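Local coordinates for protein alcohol dehydrogenase (Aeropyrum pernix, PDB 1H2B) that probably oxidises alcohols with NAD+ as a zinc-dependent alcohol dehydrogenase of a hyperthermophilic archaeon, binding the dinucleotide in a Rossmann-type domain, at residues 174-179 and 257-262. Sequence-based numbering, arbitrary orientation. Where two conformers were deposited one is given.
Sequences YRAVKK and VAMDFV. With NAJ (nicotinamide-adenine-dinucleotide (acidic form)), chain I.
At the edge of the NAD-binding pocket, which Phe261 and Val262 help to line, Ala176 and Val177 of helix 166-181 pack on Met259 and Phe261, at the carboxyl end of strand 255-260 and just beyond it. The sulfur-borne methyl does most of the touching: Met259 CE lies 3.6 Å from Ala176 CB and also meets Val177 CG2. It grazes the helix backbone as well, with CE 3.4 Å from Ala176 O. The Met259 chain runs straight through its second torsion (chi2 -174°) and bends at the last (chi3 77°), which brings CE there, its side chain crossing that of Val177 at about a right angle. Beside it, Phe261 reaches the same alanine methyl obliquely, CZ to CB 4.0 Å. The strand belongs to the six-stranded parallel sheet of the Rossmann fold, pairing with strands 189-193 and 279-283, and the helix packs apolar side chains against it; Val284 touches both Ala176 and Phe261. Where the strand ends, the backbone turns to the cofactor. Asp260 OD1 accepts from Val262 N at 2.8 Å, an Asx turn, while Val262 O accepts from a hydroxyl of the nicotinamide-side ribose, NAJ O3D, at 2.9 Å. The branches of Val262 meet the adenosine part, CG2 at 3.3 Å from NAJ O4B and CG1 near the imidazole portion of adenine. A glycine in its place would probably leave the adenine and its ribose without van der Waals contact from these two branches.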
loop_
_atom_site.group_PDB
_atom_site.type_symbol
_atom_site.label_atom_id
_atom_site.label_comp_id
_atom_site.label_asym_id
_atom_site.label_seq_id
_atom_site.Cartn_x
_atom_site.Cartn_y
_atom_site.Cartn_z
ATOM N N TYR B 174 -6.301 -15.081 10.213
ATOM C CA TYR B 174 -5.194 -14.119 10.260
ATOM C C TYR B 174 -4.968 -13.385 8.946
ATOM O O TYR B 174 -4.868 -12.139 8.946
ATOM C CB TYR B 174 -3.895 -14.880 10.703
ATOM C CG TYR B 174 -2.717 -13.978 10.861
ATOM C CD1 TYR B 174 -1.681 -14.009 9.934
ATOM C CD2 TYR B 174 -2.633 -13.132 11.969
ATOM C CE1 TYR B 174 -0.596 -13.182 10.065
ATOM C CE2 TYR B 174 -1.547 -12.293 12.126
ATOM C CZ TYR B 174 -0.538 -12.322 11.158
ATOM O OH TYR B 174 0.547 -11.480 11.338
ATOM N N ARG B 175 -4.960 -14.123 7.823
ATOM C CA ARG B 175 -4.863 -13.446 6.527
ATOM C C ARG B 175 -6.037 -12.523 6.305
ATOM O O ARG B 175 -5.871 -11.387 5.816
ATOM C CB ARG B 175 -4.759 -14.442 5.377
ATOM C CG ARG B 175 -4.576 -13.760 4.011
ATOM C CD ARG B 175 -4.357 -14.817 2.966
ATOM N NE ARG B 175 -4.230 -14.369 1.585
ATOM C CZ ARG B 175 -3.087 -14.193 0.943
ATOM N NH1 ARG B 175 -1.920 -14.326 1.560
ATOM N NH2 ARG B 175 -3.090 -13.872 -0.337
ATOM N N ALA B 176 -7.240 -12.969 6.677
ATOM C CA ALA B 176 -8.399 -12.122 6.492
ATOM C C ALA B 176 -8.334 -10.873 7.352
ATOM O O ALA B 176 -8.742 -9.808 6.915
ATOM C CB ALA B 176 -9.687 -12.965 6.798
ATOM N N VAL B 177 -7.850 -11.009 8.595
ATOM C CA VAL B 177 -7.731 -9.838 9.480
ATOM C C VAL B 177 -6.649 -8.900 8.963
ATOM O O VAL B 177 -6.811 -7.671 9.066
ATOM C CB VAL B 177 -7.520 -10.277 10.950
ATOM C CG1 VAL B 177 -7.034 -9.070 11.802
ATOM C CG2 VAL B 177 -8.846 -10.888 11.513
ATOM N N LYS B 178 -5.558 -9.439 8.427
ATOM C CA LYS B 178 -4.562 -8.570 7.733
ATOM C C LYS B 178 -5.212 -7.762 6.645
ATOM O O LYS B 178 -4.970 -6.538 6.544
ATOM C CB LYS B 178 -3.435 -9.398 7.140
ATOM C CG LYS B 178 -2.574 -10.050 8.183
ATOM C CD LYS B 178 -1.214 -10.429 7.593
ATOM C CE LYS B 178 -0.097 -9.950 8.479
ATOM N NZ LYS B 178 1.282 -9.866 7.870
ATOM N N LYS B 179 -6.053 -8.387 5.813
ATOM C CA LYS B 179 -6.781 -7.623 4.805
ATOM C C LYS B 179 -7.628 -6.520 5.461
ATOM O O LYS B 179 -7.567 -5.348 5.070
ATOM C CB LYS B 179 -7.714 -8.522 3.965
ATOM C CG LYS B 179 -7.017 -9.480 3.010
ATOM C CD LYS B 179 -8.116 -10.191 2.249
ATOM C CE LYS B 179 -7.564 -10.935 1.053
ATOM N NZ LYS B 179 -6.603 -11.960 1.475
ATOM N N VAL B 257 -15.548 -2.449 7.798
ATOM C CA VAL B 257 -15.209 -3.789 7.278
ATOM C C VAL B 257 -16.215 -4.773 7.881
ATOM O O VAL B 257 -16.536 -4.679 9.062
ATOM C CB VAL B 257 -13.826 -4.247 7.704
ATOM C CG1 VAL B 257 -13.582 -5.696 7.240
ATOM C CG2 VAL B 257 -12.717 -3.357 7.077
ATOM N N ALA B 258 -16.769 -5.644 7.026
ATOM C CA ALA B 258 -17.514 -6.810 7.532
ATOM C C ALA B 258 -16.771 -8.045 7.091
ATOM O O ALA B 258 -16.166 -8.042 6.023
ATOM C CB ALA B 258 -18.925 -6.833 6.966
ATOM N N MET B 259 -16.804 -9.097 7.915
ATOM C CA MET B 259 -16.043 -10.320 7.637
ATOM C C MET B 259 -17.007 -11.473 7.768
ATOM O O MET B 259 -17.539 -11.688 8.838
ATOM C CB MET B 259 -14.888 -10.461 8.653
ATOM C CG MET B 259 -13.956 -9.205 8.652
ATOM S SD MET B 259 -12.562 -9.492 9.691
ATOM C CE MET B 259 -11.557 -10.541 8.655
ATOM N N ASP B 260 -17.262 -12.198 6.666
ATOM C CA ASP B 260 -18.217 -13.302 6.739
ATOM C C ASP B 260 -17.452 -14.596 6.970
ATOM O O ASP B 260 -16.784 -15.090 6.041
ATOM C CB ASP B 260 -18.988 -13.382 5.421
ATOM C CG ASP B 260 -20.056 -14.440 5.457
ATOM O OD1 ASP B 260 -20.030 -15.277 6.379
ATOM O OD2 ASP B 260 -20.963 -14.475 4.601
ATOM N N PHE B 261 -17.483 -15.073 8.228
ATOM C CA PHE B 261 -16.889 -16.359 8.608
ATOM C C PHE B 261 -17.945 -17.450 8.746
ATOM O O PHE B 261 -17.780 -18.381 9.542
ATOM C CB PHE B 261 -16.107 -16.195 9.943
ATOM C CG PHE B 261 -14.846 -15.434 9.790
ATOM C CD1 PHE B 261 -14.739 -14.098 10.194
ATOM C CD2 PHE B 261 -13.713 -16.083 9.313
ATOM C CE1 PHE B 261 -13.487 -13.413 10.094
ATOM C CE2 PHE B 261 -12.473 -15.394 9.167
ATOM C CZ PHE B 261 -12.362 -14.051 9.615
ATOM N N VAL B 262 -19.023 -17.317 7.962
ATOM C CA VAL B 262 -20.102 -18.332 7.929
ATOM C C VAL B 262 -20.261 -18.866 6.491
ATOM O O VAL B 262 -20.133 -20.091 6.237
ATOM C CB VAL B 262 -21.437 -17.716 8.349
ATOM C CG1 VAL B 262 -22.521 -18.846 8.449
ATOM C CG2 VAL B 262 -21.300 -16.981 9.709
HETATM P PA NAJ I . -18.216 -23.177 12.114
HETATM O O1A NAJ I . -19.342 -24.133 11.837
HETATM O O2A NAJ I . -17.261 -23.456 13.286
HETATM O O5B NAJ I . -18.744 -21.709 12.455
HETATM C C5B NAJ I . -19.856 -21.114 11.772
HETATM C C4B NAJ I . -20.412 -20.113 12.770
HETATM O O4B NAJ I . -21.402 -19.333 12.070
HETATM C C3B NAJ I . -21.053 -20.756 14.000
HETATM O O3B NAJ I . -20.592 -20.152 15.220
HETATM C C2B NAJ I . -22.515 -20.470 13.691
HETATM O O2B NAJ I . -23.362 -20.439 14.851
HETATM C C1B NAJ I . -22.484 -19.118 12.966
HETATM N N9A NAJ I . -23.669 -18.816 12.165
HETATM C C8A NAJ I . -24.526 -19.667 11.452
HETATM N N7A NAJ I . -25.477 -18.922 10.826
HETATM C C5A NAJ I . -25.245 -17.613 11.137
HETATM C C6A NAJ I . -25.871 -16.437 10.802
HETATM N N6A NAJ I . -26.978 -16.389 10.048
HETATM N N1A NAJ I . -25.326 -15.259 11.239
HETATM C C2A NAJ I . -24.215 -15.220 12.064
HETATM N N3A NAJ I . -23.624 -16.384 12.409
HETATM C C4A NAJ I . -24.137 -17.559 11.955
HETATM O O3 NAJ I . -17.419 -23.034 10.746
HETATM P PN NAJ I . -15.843 -22.786 10.502
HETATM O O1N NAJ I . -15.132 -24.059 10.472
HETATM O O2N NAJ I . -15.375 -21.704 11.390
HETATM O O5D NAJ I . -15.896 -22.316 8.967
HETATM C C5D NAJ I . -16.517 -21.067 8.674
HETATM C C4D NAJ I . -16.710 -20.947 7.171
HETATM O O4D NAJ I . -15.420 -20.715 6.579
HETATM C C3D NAJ I . -17.230 -22.220 6.505
HETATM O O3D NAJ I . -17.956 -21.839 5.321
HETATM C C2D NAJ I . -15.940 -22.943 6.094
HETATM O O2D NAJ I . -16.081 -23.887 5.069
HETATM C C1D NAJ I . -15.141 -21.713 5.626
HETATM N N1N NAJ I . -13.692 -21.841 5.472
HETATM C C2N NAJ I . -13.109 -20.994 4.577
HETATM C C3N NAJ I . -11.733 -21.004 4.418
HETATM C C7N NAJ I . -11.110 -20.117 3.391
HETATM O O7N NAJ I . -9.781 -20.262 3.249
HETATM N N7N NAJ I . -11.746 -19.176 2.686
HETATM C C4N NAJ I . -10.882 -21.864 5.187
HETATM C C5N NAJ I . -11.542 -22.586 6.221
HETATM C C6N NAJ I . -12.920 -22.595 6.329
#